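Local coordinates for salicylaldehyde dehydrogenase NahF (Pseudomonas putida, PDB 4JZ6), which probably catalyses the NAD+-dependent oxidation of salicylaldehyde to salicylate, a step in naphthalene degradation, at residues A54-A59 with S225-D230; Q154-I159 with I238-F243; V187-E192 with Y217-P222; A231-K236 with A258-R263; R263-L268 with D481-L486. One frame throughout, in Å; residues are numbered along the deposited sequence.

Contact 1. Residues A54-A59 with S225-D230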
# COMPACT_ATOMS: atom_id res chain seq x y z
N ALA A 54 0.78 -28.54 -9.03
CA ALA A 54 0.98 -28.33 -7.60
C ALA A 54 -0.29 -28.48 -6.79
O ALA A 54 -1.38 -28.19 -7.26
CB ALA A 54 1.59 -26.96 -7.36
N THR A 55 -0.14 -28.97 -5.57
CA THR A 55 -1.25 -29.02 -4.63
C THR A 55 -1.04 -27.95 -3.57
O THR A 55 -0.00 -27.29 -3.55
CB THR A 55 -1.33 -30.37 -3.91
OG1 THR A 55 -0.14 -30.58 -3.14
CG2 THR A 55 -1.49 -31.50 -4.91
N VAL A 56 -2.04 -27.78 -2.71
CA VAL A 56 -1.93 -26.87 -1.58
C VAL A 56 -0.75 -27.30 -0.72
O VAL A 56 0.02 -26.45 -0.24
CB VAL A 56 -3.22 -26.85 -0.75
CG1 VAL A 56 -2.99 -26.15 0.58
CG2 VAL A 56 -4.33 -26.18 -1.53
N THR A 57 -0.61 -28.61 -0.54
CA THR A 57 0.51 -29.16 0.21
C THR A 57 1.84 -28.68 -0.35
O THR A 57 2.73 -28.28 0.41
CB THR A 57 0.49 -30.70 0.22
OG1 THR A 57 -0.75 -31.17 0.76
CG2 THR A 57 1.64 -31.23 1.07
N ASP A 58 1.98 -28.72 -1.67
CA ASP A 58 3.20 -28.24 -2.33
C ASP A 58 3.43 -26.77 -2.05
O ASP A 58 4.56 -26.32 -1.84
CB ASP A 58 3.15 -28.48 -3.85
CG ASP A 58 3.18 -29.96 -4.22
OD1 ASP A 58 4.21 -30.62 -3.98
OD2 ASP A 58 2.17 -30.46 -4.77
N ALA A 59 2.34 -26.00 -2.04
CA ALA A 59 2.43 -24.57 -1.82
C ALA A 59 2.93 -24.24 -0.42
O ALA A 59 3.73 -23.32 -0.23
CB ALA A 59 1.08 -23.92 -2.07
N SER A 225 -5.74 -22.79 -8.93
CA SER A 225 -5.14 -21.47 -8.66
C SER A 225 -5.74 -20.74 -7.45
O SER A 225 -4.99 -20.33 -6.56
CB SER A 225 -5.15 -20.57 -9.90
OG SER A 225 -4.19 -20.98 -10.85
N PRO A 226 -7.08 -20.56 -7.42
CA PRO A 226 -7.65 -19.83 -6.28
C PRO A 226 -7.26 -20.41 -4.92
O PRO A 226 -6.79 -19.65 -4.07
CB PRO A 226 -9.17 -19.96 -6.50
CG PRO A 226 -9.34 -21.02 -7.54
CD PRO A 226 -8.12 -20.94 -8.39
N GLU A 227 -7.42 -21.71 -4.73
CA GLU A 227 -7.15 -22.30 -3.42
C GLU A 227 -5.66 -22.33 -3.07
O GLU A 227 -5.29 -22.25 -1.90
CB GLU A 227 -7.76 -23.70 -3.30
CG GLU A 227 -7.10 -24.75 -4.17
CD GLU A 227 -7.66 -26.12 -3.90
OE1 GLU A 227 -7.53 -27.01 -4.77
OE2 GLU A 227 -8.22 -26.32 -2.79
N ILE A 228 -4.82 -22.45 -4.09
CA ILE A 228 -3.38 -22.38 -3.88
C ILE A 228 -3.01 -20.97 -3.44
O ILE A 228 -2.21 -20.78 -2.53
CB ILE A 228 -2.60 -22.79 -5.15
CG1 ILE A 228 -2.61 -24.31 -5.30
CG2 ILE A 228 -1.16 -22.27 -5.10
CD1 ILE A 228 -1.99 -24.81 -6.57
N ALA A 229 -3.64 -19.98 -4.07
CA ALA A 229 -3.44 -18.59 -3.69
C ALA A 229 -3.94 -18.34 -2.26
O ALA A 229 -3.22 -17.74 -1.45
CB ALA A 229 -4.13 -17.67 -4.67
N ASP A 230 -5.15 -18.80 -1.96
CA ASP A 230 -5.73 -18.63 -0.63
C ASP A 230 -4.84 -19.21 0.46
O ASP A 230 -4.66 -18.59 1.51
CB ASP A 230 -7.11 -19.30 -0.54
CG ASP A 230 -8.13 -18.67 -1.47
OD1 ASP A 230 -7.94 -17.50 -1.88
OD2 ASP A 230 -9.13 -19.34 -1.80

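Contact 2. Residues Q154-I159 with I238-F243. With SO4 (sulfate ion), chain D; EDO (1,2-ethanediol), chain H.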
# COMPACT_ATOMS: atom_id res chain seq x y z
N GLN A 154 15.06 -2.65 5.59
CA GLN A 154 15.47 -4.03 5.83
C GLN A 154 14.61 -4.99 5.02
O GLN A 154 13.60 -4.59 4.46
CB GLN A 154 15.32 -4.35 7.32
CG GLN A 154 16.18 -3.49 8.23
CD GLN A 154 15.92 -3.80 9.69
OE1 GLN A 154 14.81 -3.60 10.19
NE2 GLN A 154 16.94 -4.31 10.38
N PRO A 155 15.02 -6.27 4.95
CA PRO A 155 14.20 -7.23 4.20
C PRO A 155 12.87 -7.49 4.90
O PRO A 155 12.76 -7.27 6.11
CB PRO A 155 15.05 -8.51 4.21
CG PRO A 155 16.45 -8.03 4.43
CD PRO A 155 16.33 -6.84 5.33
N VAL A 156 11.88 -7.97 4.16
CA VAL A 156 10.55 -8.22 4.69
C VAL A 156 10.37 -9.67 5.13
O VAL A 156 9.96 -9.94 6.26
CB VAL A 156 9.46 -7.88 3.65
CG1 VAL A 156 8.09 -8.29 4.14
CG2 VAL A 156 9.50 -6.39 3.31
N GLY A 157 10.71 -10.59 4.24
CA GLY A 157 10.46 -12.00 4.47
C GLY A 157 9.99 -12.63 3.17
O GLY A 157 10.18 -12.05 2.10
N PRO A 158 9.38 -13.82 3.25
CA PRO A 158 8.86 -14.47 2.04
C PRO A 158 7.80 -13.64 1.34
O PRO A 158 6.81 -13.23 1.96
CB PRO A 158 8.26 -15.77 2.58
CG PRO A 158 9.06 -16.07 3.80
CD PRO A 158 9.34 -14.72 4.42
N ILE A 159 8.01 -13.38 0.05
CA ILE A 159 7.04 -12.65 -0.77
C ILE A 159 6.29 -13.61 -1.69
O ILE A 159 6.90 -14.48 -2.32
CB ILE A 159 7.73 -11.54 -1.61
CG1 ILE A 159 7.73 -10.21 -0.86
CG2 ILE A 159 6.98 -11.30 -2.90
CD1 ILE A 159 8.31 -10.25 0.52
N ILE A 238 4.17 -16.17 4.49
CA ILE A 238 4.05 -15.14 3.46
C ILE A 238 3.76 -13.76 4.04
O ILE A 238 2.74 -13.56 4.71
CB ILE A 238 2.96 -15.53 2.43
CG1 ILE A 238 3.42 -16.73 1.61
CG2 ILE A 238 2.63 -14.35 1.54
CD1 ILE A 238 4.75 -16.52 0.92
N ARG A 239 4.64 -12.80 3.78
CA ARG A 239 4.54 -11.49 4.43
C ARG A 239 3.84 -10.44 3.56
O ARG A 239 3.02 -9.67 4.06
CB ARG A 239 5.92 -10.99 4.86
CG ARG A 239 6.56 -11.85 5.93
CD ARG A 239 5.85 -11.68 7.27
NE ARG A 239 5.82 -10.28 7.69
CZ ARG A 239 6.82 -9.66 8.31
NH1 ARG A 239 7.94 -10.31 8.59
NH2 ARG A 239 6.69 -8.38 8.65
N ARG A 240 4.19 -10.40 2.28
CA ARG A 240 3.55 -9.48 1.34
C ARG A 240 3.24 -10.19 0.03
O ARG A 240 3.78 -11.27 -0.24
CB ARG A 240 4.41 -8.24 1.09
CG ARG A 240 4.54 -7.32 2.29
CD ARG A 240 5.48 -6.14 2.03
NE ARG A 240 5.72 -5.38 3.26
CZ ARG A 240 6.46 -4.28 3.34
NH1 ARG A 240 7.05 -3.78 2.26
NH2 ARG A 240 6.62 -3.67 4.52
N ILE A 241 2.36 -9.60 -0.77
CA ILE A 241 1.91 -10.22 -2.00
C ILE A 241 1.93 -9.21 -3.14
O ILE A 241 1.44 -8.09 -3.00
CB ILE A 241 0.47 -10.74 -1.86
CG1 ILE A 241 0.35 -11.70 -0.68
CG2 ILE A 241 0.02 -11.42 -3.14
CD1 ILE A 241 -0.67 -11.29 0.33
N ASN A 242 2.52 -9.61 -4.27
CA ASN A 242 2.34 -8.85 -5.51
C ASN A 242 1.54 -9.69 -6.50
O ASN A 242 1.82 -10.88 -6.69
CB ASN A 242 3.69 -8.40 -6.10
CG ASN A 242 4.59 -9.57 -6.46
OD1 ASN A 242 4.72 -9.94 -7.62
ND2 ASN A 242 5.22 -10.15 -5.45
N PHE A 243 0.53 -9.07 -7.10
CA PHE A 243 -0.31 -9.75 -8.07
C PHE A 243 -0.41 -8.97 -9.36
O PHE A 243 -0.70 -7.78 -9.36
CB PHE A 243 -1.72 -9.97 -7.51
CG PHE A 243 -2.66 -10.59 -8.51
CD1 PHE A 243 -2.72 -11.97 -8.64
CD2 PHE A 243 -3.46 -9.80 -9.31
CE1 PHE A 243 -3.58 -12.55 -9.55
CE2 PHE A 243 -4.33 -10.37 -10.23
CZ PHE A 243 -4.39 -11.74 -10.35
S SO4 D . 4.60 -6.08 6.57
O1 SO4 D . 3.39 -5.33 6.23
O2 SO4 D . 5.59 -5.15 7.10
O3 SO4 D . 4.28 -7.10 7.58
O4 SO4 D . 5.12 -6.73 5.37
C1 EDO H . 13.66 -7.96 9.61
O1 EDO H . 14.68 -7.58 8.68
C2 EDO H . 13.49 -6.89 10.69
O2 EDO H . 12.90 -5.71 10.13

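Contact 3. Residues V187-E192 with Y217-P222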
# COMPACT_ATOMS: atom_id res chain seq x y z
N VAL A 187 7.94 -17.10 -3.09
CA VAL A 187 7.15 -18.16 -3.68
C VAL A 187 6.55 -17.62 -4.98
O VAL A 187 5.68 -16.74 -4.97
CB VAL A 187 6.03 -18.63 -2.73
CG1 VAL A 187 5.17 -19.69 -3.41
CG2 VAL A 187 6.63 -19.16 -1.44
N PHE A 188 7.06 -18.13 -6.10
CA PHE A 188 6.70 -17.69 -7.44
C PHE A 188 5.59 -18.58 -7.99
O PHE A 188 5.81 -19.75 -8.27
CB PHE A 188 7.95 -17.74 -8.32
CG PHE A 188 7.69 -17.56 -9.81
CD1 PHE A 188 6.62 -16.80 -10.28
CD2 PHE A 188 8.55 -18.14 -10.74
CE1 PHE A 188 6.41 -16.65 -11.64
CE2 PHE A 188 8.35 -17.98 -12.10
CZ PHE A 188 7.28 -17.24 -12.55
N LYS A 189 4.40 -18.01 -8.15
CA LYS A 189 3.28 -18.73 -8.75
C LYS A 189 3.17 -18.34 -10.22
O LYS A 189 2.84 -17.20 -10.54
CB LYS A 189 1.98 -18.40 -8.03
CG LYS A 189 0.75 -18.99 -8.70
CD LYS A 189 0.71 -20.51 -8.56
CE LYS A 189 -0.53 -21.09 -9.25
NZ LYS A 189 -0.67 -20.69 -10.69
N GLY A 190 3.43 -19.31 -11.10
CA GLY A 190 3.45 -19.07 -12.53
C GLY A 190 2.08 -19.21 -13.18
O GLY A 190 1.08 -19.43 -12.50
N SER A 191 2.05 -19.09 -14.50
CA SER A 191 0.80 -19.11 -15.24
C SER A 191 0.51 -20.46 -15.89
O SER A 191 1.42 -21.14 -16.36
CB SER A 191 0.79 -18.04 -16.32
OG SER A 191 -0.33 -18.22 -17.17
N GLU A 192 -0.77 -20.82 -15.92
CA GLU A 192 -1.18 -22.08 -16.51
C GLU A 192 -0.92 -22.11 -18.01
O GLU A 192 -0.79 -23.19 -18.60
CB GLU A 192 -2.65 -22.36 -16.21
CG GLU A 192 -3.62 -21.40 -16.88
CD GLU A 192 -4.15 -20.34 -15.93
OE1 GLU A 192 -3.39 -19.89 -15.04
OE2 GLU A 192 -5.34 -19.97 -16.08
N TYR A 217 9.20 -22.22 -7.08
CA TYR A 217 8.31 -22.08 -8.23
C TYR A 217 7.12 -23.03 -8.18
O TYR A 217 7.28 -24.23 -7.98
CB TYR A 217 9.11 -22.27 -9.52
CG TYR A 217 8.28 -22.42 -10.78
CD1 TYR A 217 8.45 -23.51 -11.62
CD2 TYR A 217 7.34 -21.46 -11.14
CE1 TYR A 217 7.71 -23.66 -12.79
CE2 TYR A 217 6.58 -21.60 -12.31
CZ TYR A 217 6.78 -22.70 -13.12
OH TYR A 217 6.04 -22.84 -14.28
N LEU A 218 5.93 -22.48 -8.38
CA LEU A 218 4.71 -23.26 -8.38
C LEU A 218 3.87 -22.94 -9.61
O LEU A 218 3.78 -21.79 -10.03
CB LEU A 218 3.88 -22.97 -7.14
CG LEU A 218 4.46 -23.31 -5.77
CD1 LEU A 218 3.63 -22.63 -4.71
CD2 LEU A 218 4.47 -24.81 -5.56
N ASN A 219 3.27 -23.98 -10.18
CA ASN A 219 2.29 -23.79 -11.24
C ASN A 219 1.19 -24.82 -11.08
O ASN A 219 1.38 -25.86 -10.44
CB ASN A 219 2.95 -23.92 -12.61
CG ASN A 219 2.35 -22.98 -13.63
OD1 ASN A 219 1.17 -22.64 -13.54
ND2 ASN A 219 3.15 -22.54 -14.60
N SER A 220 0.02 -24.53 -11.64
CA SER A 220 -1.11 -25.44 -11.50
C SER A 220 -2.16 -25.22 -12.59
O SER A 220 -2.14 -24.22 -13.30
CB SER A 220 -1.77 -25.26 -10.14
OG SER A 220 -2.30 -23.95 -10.00
N SER A 221 -3.07 -26.18 -12.71
CA SER A 221 -4.24 -25.99 -13.54
C SER A 221 -5.07 -24.88 -12.92
O SER A 221 -5.05 -24.70 -11.69
CB SER A 221 -5.05 -27.29 -13.61
OG SER A 221 -5.21 -27.87 -12.33
N PRO A 222 -5.79 -24.12 -13.75
CA PRO A 222 -6.53 -22.95 -13.25
C PRO A 222 -7.61 -23.30 -12.23
O PRO A 222 -8.01 -22.42 -11.46
CB PRO A 222 -7.17 -22.37 -14.53
CG PRO A 222 -7.22 -23.51 -15.48
CD PRO A 222 -5.99 -24.33 -15.19

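Contact 4. Residues A231-K236 with A258-R263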
# COMPACT_ATOMS: atom_id res chain seq x y z
N ALA A 231 -4.28 -20.39 0.20
CA ALA A 231 -3.42 -21.06 1.17
C ALA A 231 -2.14 -20.26 1.44
O ALA A 231 -1.67 -20.16 2.57
CB ALA A 231 -3.07 -22.45 0.69
N LEU A 232 -1.58 -19.70 0.37
CA LEU A 232 -0.36 -18.91 0.48
C LEU A 232 -0.61 -17.56 1.18
O LEU A 232 0.20 -17.12 2.00
CB LEU A 232 0.27 -18.73 -0.90
CG LEU A 232 0.84 -20.04 -1.43
CD1 LEU A 232 0.99 -20.02 -2.94
CD2 LEU A 232 2.19 -20.34 -0.77
N ILE A 233 -1.73 -16.93 0.86
CA ILE A 233 -2.08 -15.66 1.48
C ILE A 233 -2.38 -15.86 2.96
O ILE A 233 -2.00 -15.03 3.79
CB ILE A 233 -3.29 -15.01 0.78
CG1 ILE A 233 -2.94 -14.64 -0.66
CG2 ILE A 233 -3.76 -13.77 1.53
CD1 ILE A 233 -4.15 -14.36 -1.52
N SER A 234 -3.03 -16.97 3.29
CA SER A 234 -3.38 -17.29 4.67
C SER A 234 -2.19 -17.86 5.43
O SER A 234 -2.27 -18.08 6.63
CB SER A 234 -4.54 -18.29 4.72
OG SER A 234 -5.67 -17.81 4.01
N ALA A 235 -1.10 -18.11 4.71
CA ALA A 235 0.10 -18.70 5.30
C ALA A 235 0.91 -17.69 6.11
O ALA A 235 1.24 -16.62 5.61
CB ALA A 235 0.97 -19.33 4.22
N LYS A 236 1.23 -18.05 7.35
CA LYS A 236 1.98 -17.18 8.25
C LYS A 236 3.34 -16.79 7.68
O LYS A 236 3.87 -15.72 8.01
CB LYS A 236 2.15 -17.84 9.62
CG LYS A 236 0.90 -17.84 10.48
CD LYS A 236 0.58 -16.44 11.01
CE LYS A 236 -0.72 -16.42 11.81
NZ LYS A 236 -0.73 -17.37 12.96
N ALA A 258 -6.65 -8.77 2.96
CA ALA A 258 -7.22 -7.89 3.96
C ALA A 258 -7.63 -8.65 5.21
O ALA A 258 -7.56 -8.13 6.33
CB ALA A 258 -8.39 -7.13 3.39
N GLN A 259 -8.07 -9.90 5.04
CA GLN A 259 -8.46 -10.74 6.17
C GLN A 259 -7.26 -11.03 7.07
O GLN A 259 -7.42 -11.35 8.25
CB GLN A 259 -9.10 -12.04 5.69
CG GLN A 259 -10.33 -11.85 4.82
CD GLN A 259 -10.89 -13.16 4.30
OE1 GLN A 259 -10.96 -14.15 5.04
NE2 GLN A 259 -11.27 -13.18 3.03
N HIS A 260 -6.06 -10.90 6.50
CA HIS A 260 -4.82 -11.11 7.26
C HIS A 260 -3.94 -9.86 7.29
O HIS A 260 -2.75 -9.95 7.62
CB HIS A 260 -4.04 -12.30 6.70
CG HIS A 260 -4.86 -13.55 6.59
ND1 HIS A 260 -5.22 -14.29 7.70
CD2 HIS A 260 -5.40 -14.18 5.52
CE1 HIS A 260 -5.94 -15.33 7.31
NE2 HIS A 260 -6.06 -15.29 5.99
N LEU A 261 -4.53 -8.72 6.95
CA LEU A 261 -3.85 -7.42 7.00
C LEU A 261 -2.52 -7.39 6.23
O LEU A 261 -1.56 -6.76 6.67
CB LEU A 261 -3.61 -6.96 8.45
CG LEU A 261 -4.74 -6.50 9.38
CD1 LEU A 261 -5.62 -5.46 8.72
CD2 LEU A 261 -5.58 -7.68 9.88
N LYS A 262 -2.46 -8.07 5.09
CA LYS A 262 -1.21 -8.12 4.34
C LYS A 262 -1.21 -7.12 3.20
O LYS A 262 -2.20 -6.95 2.50
CB LYS A 262 -0.94 -9.54 3.83
CG LYS A 262 -1.06 -10.59 4.92
CD LYS A 262 -0.08 -11.72 4.72
CE LYS A 262 -0.27 -12.79 5.79
NZ LYS A 262 0.64 -13.94 5.57
N ARG A 263 -0.08 -6.44 3.03
CA ARG A 263 0.08 -5.45 1.98
C ARG A 263 0.16 -6.11 0.61
O ARG A 263 0.81 -7.15 0.44
CB ARG A 263 1.32 -4.60 2.23
CG ARG A 263 1.71 -3.67 1.09
CD ARG A 263 2.80 -2.73 1.54
NE ARG A 263 3.31 -1.88 0.47
CZ ARG A 263 4.32 -1.03 0.64
NH1 ARG A 263 4.88 -0.91 1.83
NH2 ARG A 263 4.75 -0.28 -0.37
O HOH W 1 -1.14 -15.38 7.70

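Contact 5. Residues R263-L268 with D481-L486. With EDO (1,2-ethanediol), chain K.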
# COMPACT_ATOMS: atom_id res chain seq x y z
N ARG A 263 -0.08 -6.44 3.03
CA ARG A 263 0.08 -5.45 1.98
C ARG A 263 0.16 -6.11 0.61
O ARG A 263 0.81 -7.15 0.44
CB ARG A 263 1.32 -4.60 2.23
CG ARG A 263 1.71 -3.67 1.09
CD ARG A 263 2.80 -2.73 1.54
NE ARG A 263 3.31 -1.88 0.47
CZ ARG A 263 4.32 -1.03 0.64
NH1 ARG A 263 4.88 -0.91 1.83
NH2 ARG A 263 4.75 -0.28 -0.37
N CYS A 264 -0.49 -5.49 -0.37
CA CYS A 264 -0.47 -5.97 -1.74
C CYS A 264 0.11 -4.97 -2.72
O CYS A 264 -0.13 -3.77 -2.61
CB CYS A 264 -1.89 -6.36 -2.18
SG CYS A 264 -2.50 -7.83 -1.37
N LEU A 265 0.90 -5.47 -3.65
CA LEU A 265 1.26 -4.71 -4.84
C LEU A 265 0.36 -5.23 -5.95
O LEU A 265 0.50 -6.37 -6.39
CB LEU A 265 2.73 -4.91 -5.18
CG LEU A 265 3.42 -3.85 -6.04
CD1 LEU A 265 4.92 -4.11 -6.05
CD2 LEU A 265 2.88 -3.81 -7.46
N LEU A 266 -0.57 -4.39 -6.39
CA LEU A 266 -1.58 -4.79 -7.37
C LEU A 266 -1.34 -4.14 -8.73
O LEU A 266 -1.37 -2.91 -8.87
CB LEU A 266 -2.98 -4.43 -6.87
CG LEU A 266 -3.78 -5.58 -6.24
CD1 LEU A 266 -2.87 -6.68 -5.68
CD2 LEU A 266 -4.72 -5.04 -5.17
N GLU A 267 -1.10 -4.98 -9.73
CA GLU A 267 -0.78 -4.53 -11.07
C GLU A 267 -1.85 -5.08 -12.01
O GLU A 267 -1.71 -6.17 -12.55
CB GLU A 267 0.60 -5.03 -11.47
CG GLU A 267 1.32 -4.16 -12.47
CD GLU A 267 2.08 -3.03 -11.81
OE1 GLU A 267 2.12 -1.92 -12.38
OE2 GLU A 267 2.66 -3.25 -10.73
N LEU A 268 -2.92 -4.31 -12.19
CA LEU A 268 -4.15 -4.85 -12.78
C LEU A 268 -4.46 -4.30 -14.16
O LEU A 268 -3.57 -3.84 -14.87
CB LEU A 268 -5.32 -4.60 -11.84
CG LEU A 268 -5.00 -4.99 -10.39
CD1 LEU A 268 -6.16 -4.70 -9.48
CD2 LEU A 268 -4.60 -6.45 -10.30
N ASP A 481 10.39 0.34 -1.69
CA ASP A 481 9.49 0.39 -0.55
C ASP A 481 8.53 -0.80 -0.54
O ASP A 481 8.01 -1.19 0.50
CB ASP A 481 8.69 1.69 -0.56
CG ASP A 481 7.72 1.78 0.59
OD1 ASP A 481 8.14 2.15 1.70
OD2 ASP A 481 6.52 1.46 0.38
N GLU A 482 8.30 -1.38 -1.72
CA GLU A 482 7.38 -2.50 -1.83
C GLU A 482 7.92 -3.75 -1.16
O GLU A 482 7.15 -4.59 -0.68
CB GLU A 482 7.09 -2.80 -3.30
CG GLU A 482 6.55 -1.62 -4.04
CD GLU A 482 5.11 -1.33 -3.67
OE1 GLU A 482 4.51 -2.16 -2.95
OE2 GLU A 482 4.58 -0.29 -4.12
N PHE A 483 9.24 -3.88 -1.12
CA PHE A 483 9.86 -5.10 -0.61
C PHE A 483 10.87 -4.81 0.49
O PHE A 483 11.85 -5.53 0.63
CB PHE A 483 10.50 -5.88 -1.75
CG PHE A 483 9.57 -6.16 -2.89
CD1 PHE A 483 8.44 -6.93 -2.71
CD2 PHE A 483 9.83 -5.64 -4.16
CE1 PHE A 483 7.57 -7.18 -3.76
CE2 PHE A 483 8.97 -5.89 -5.21
CZ PHE A 483 7.84 -6.66 -5.01
N THR A 484 10.62 -3.76 1.26
CA THR A 484 11.45 -3.46 2.41
C THR A 484 10.60 -3.11 3.62
O THR A 484 9.47 -2.64 3.49
CB THR A 484 12.44 -2.30 2.15
OG1 THR A 484 11.72 -1.11 1.78
CG2 THR A 484 13.43 -2.67 1.05
N GLU A 485 11.16 -3.37 4.80
CA GLU A 485 10.60 -2.82 6.03
C GLU A 485 11.28 -1.49 6.24
O GLU A 485 12.51 -1.39 6.16
CB GLU A 485 10.90 -3.73 7.23
CG GLU A 485 10.24 -5.09 7.20
CD GLU A 485 8.72 -5.02 7.20
OE1 GLU A 485 8.16 -3.90 7.35
OE2 GLU A 485 8.08 -6.09 7.05
N LEU A 486 10.48 -0.45 6.49
CA LEU A 486 11.03 0.84 6.88
C LEU A 486 10.93 0.96 8.39
O LEU A 486 9.84 0.96 8.95
CB LEU A 486 10.27 1.99 6.20
CG LEU A 486 10.75 3.40 6.59
CD1 LEU A 486 12.15 3.66 6.08
CD2 LEU A 486 9.78 4.45 6.08
C1 EDO K . 5.37 0.78 4.88
O1 EDO K . 4.27 -0.13 4.75
C2 EDO K . 5.20 1.95 3.91
O2 EDO K . 6.43 2.68 3.77
O HOH W 2 1.98 -2.04 -1.83
O HOH W 3 8.10 -0.32 3.01

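Contact 1. Residues A54-A59 with S225-D230
Ile228 of helix 225-233 packs against Ala54 and Ala59, at and just before the first turn of helix 56-73. This is an apolar helix-to-helix contact, partly buried, beside strand 215-218, the outermost strand at that side of the mixed Rossmann-type sheet. No hydrogen bond crosses it. Ile228 works with two branches. With CG1 anti to the carbonyl carbon (chi1 -77°), its CD1 is carried to the backbone before the helix, where Ile228 CD1 lies 3.5 Å from Ala54 O. Ile228 CG2 meets Ala59 CB at 4.1 Å, in the first turn of the helix. Val56 adds the outer part. Val56 CG2 lies along the outer part of the Glu227 chain, from CG to the carboxylate, 4.1 Å from Glu227 CG. The two side chains cross at about a right angle.

The start of helix 56-73 is fixed by Thr55 and Asp58. Thr55 N donates to Asp58 OD2 at 2.9 Å, on the anti lone pair of the carboxylate. Asp58 N returns a bond of 3.2 Å to Thr55 OG1. Ser32 joins both side chains, through OG to Thr55 OG1 and through N to Asp58 OD2. Arg224 NH1 donates to Ala54 O, close to where Ile228 touches. Leu218 of strand 215-218 packs on Ala54 and Ala59. The reciprocal bonds of Thr55 and Asp58 are a capping box, here opening a helix that packs on a Rossmann-type sheet.

Contact 2. Residues Q154-I159 with I238-F243
Val156 lies against two consecutive arginines, Arg239 and Arg240, that hold one sulfate ion between them. The site is at the entry to two neighbouring parallel strands, 159-162 and 240-244, of the Rossmann-type sheet. Val156 CG1, anti to the backbone N (chi1 173°), touches Arg239 CB at 3.5 Å. Val156 CG2 sits over one face of the Arg240 guanidinium, 3.7 Å from Arg240 CZ.

Arg240 is extended and presents its edge to the sulfate. Arg240 NE donates to sulfate O4 at 2.6 Å, and Arg240 NH2 to sulfate O2 at 3.1 Å. Arg239 folds back at chi2 and chi3, and Arg239 NH2 reaches sulfate O3 at 2.9 Å. The same NH2 forms a salt bridge with Glu485. Lys467 N of the second subunit also binds the sulfate, which probably came from the crystallisation liquor.

At the backbone angles of Gly157 any CB would press on the preceding carbonyl oxygen, and it would also strike Arg239 CG. Beyond it the two segments are tied by Arg239 N donating to Pro158 O, 2.9 Å long and almost straight at 177°.

Contact 3. Residues V187-E192 with Y217-P222
Phe188 and Tyr217 are paired on neighbouring parallel strands, 186-189 and 215-218, joined by helix 195-208 in a beta-alpha-beta crossover. Leu218 N donates to Phe188 O at 2.7 Å, and Gly190 N donates to Leu218 O. The two side chains run side by side and point the same way; their rings are oblique, centroids 5.2 Å apart and planes at 36°. Tyr217 CE2 stands over a face of Phe188. Gly190 CA comes to the edge of the Tyr217 ring, where a side chain would clash with CE2. Away from these rings Val187 CG1 meets Leu218 CD1 at 3.6 Å.

Past the strands Asn219 takes over. ND2 donates to Ser191 O, from well above that carbonyl plane, and OD1 accepts from Ser220 N. Without the amide, as with an alanine here, Ser191 O is likely to lose this donor and the loop 190-192 to be less firmly tied.

Further out, His198 meets Phe188 edge-to-face and binds Ser191 N. A second bond, 2.9 Å from Asn219 ND2 to Tyr217 OH, helps hold the Asn219 amide in this rotation.

Contact 4. Residues A231-K236 with A258-R263
The imidazole of His260 meets Ser234 obliquely, with His260 NE2 donating to Ser234 OG at 3.2 Å. The serine oxygen stands 36° out of the ring plane. Gln259 CB lies over one face of the ring, offset toward its rim. Ile233 CG2 approaches His260 CD2 at 4.3 Å. The contact joins the ends of two helices of the Rossmann-type domain, 225-233 and 247-259, which both pack on Ile241 of strand 240-244. Replacing the imidazole of His260 with the methyl of an alanine would probably cost Ser234 OG this donor and leave a gap beside Ile233. Ser234 OG also bonds to Asp230 O.

Lys262 runs across the end of helix 225-233. The position of its NZ is doubtful, so its weak bond to Ile233 O and its water link to Ser234 O are less sure. Lys262 also lines a pocket seen to hold salicylaldehyde. Helix 247-259 ends in a Schellman motif, with Leu261 at positive phi (53°) and Leu261 N bonded to Ala258 O at 3.1 Å.

Contact 5. Residues R263-L268 with D481-L486
Asp481, near the end of helix 479-482, meets the guanidinium of Arg263 just before strand 264-267. Arg263 is extended, with CG anti to the backbone N (chi1 171°), which carries its charged end across to this helix. Asp481 OD2 lies at the guanidinium edge and in its plane. Arg263 NH2 donates to Asp481 OD2 at 2.6 Å, nearly straight at 164°, and NH1 adds a weak bond. The other oxygen, OD1, has a salt bridge to Arg153 and accepts from a 1,2-ethanediol.

Glu482 comes next. Glu482 OE1 takes a second, weak bond from Arg263 NH2 at 3.2 Å, with the two flat groups turned 69° apart. One water ties this oxygen to the arginine: it donates to Glu482 OE1 at 2.8 Å and to Cys264 O, and accepts from Arg263 NE at 2.7 Å. The aliphatic part of Glu482 is also used, since Glu482 CG touches Leu265 CD1 at 3.6 Å.

Phe483 CZ comes within 4.0 Å of the same Leu265 CD1. Its ring has Glu482 CB over one face. Thr484 turns to another partner: its OG1 accepts from Arg153.

Arg263 thus shares its charge between two carboxylates. This network probably offsets the cost of burying Glu482, and it fixes the rotation of an arginine that lines a salicylaldehyde pocket.

Overall arrangement
Contacts 2, 3 and 5 lie on one sheet, with contact 2 in its middle. Ile159 O and Val187 N, 2.9 Å apart, probably bond contact 2 to contact 3. Ile241 O and Leu265 N, 2.7 Å apart, do the same for contact 5. Contacts 2 and 5 have centres about 8 Å apart. Contacts 1 and 4 use helix 225-233, and Leu232 packs on both Ala59 and Val187. Contacts 4 and 5 share Arg263, whose side chain is about 4 Å from a bound salicylaldehyde. Glu267, the predicted active-site residue, is in the 263-268 segment; the side chains of Asn242 and Glu267 are about 7 Å apart. Contacts 2, 4 and 5 also touch the second subunit.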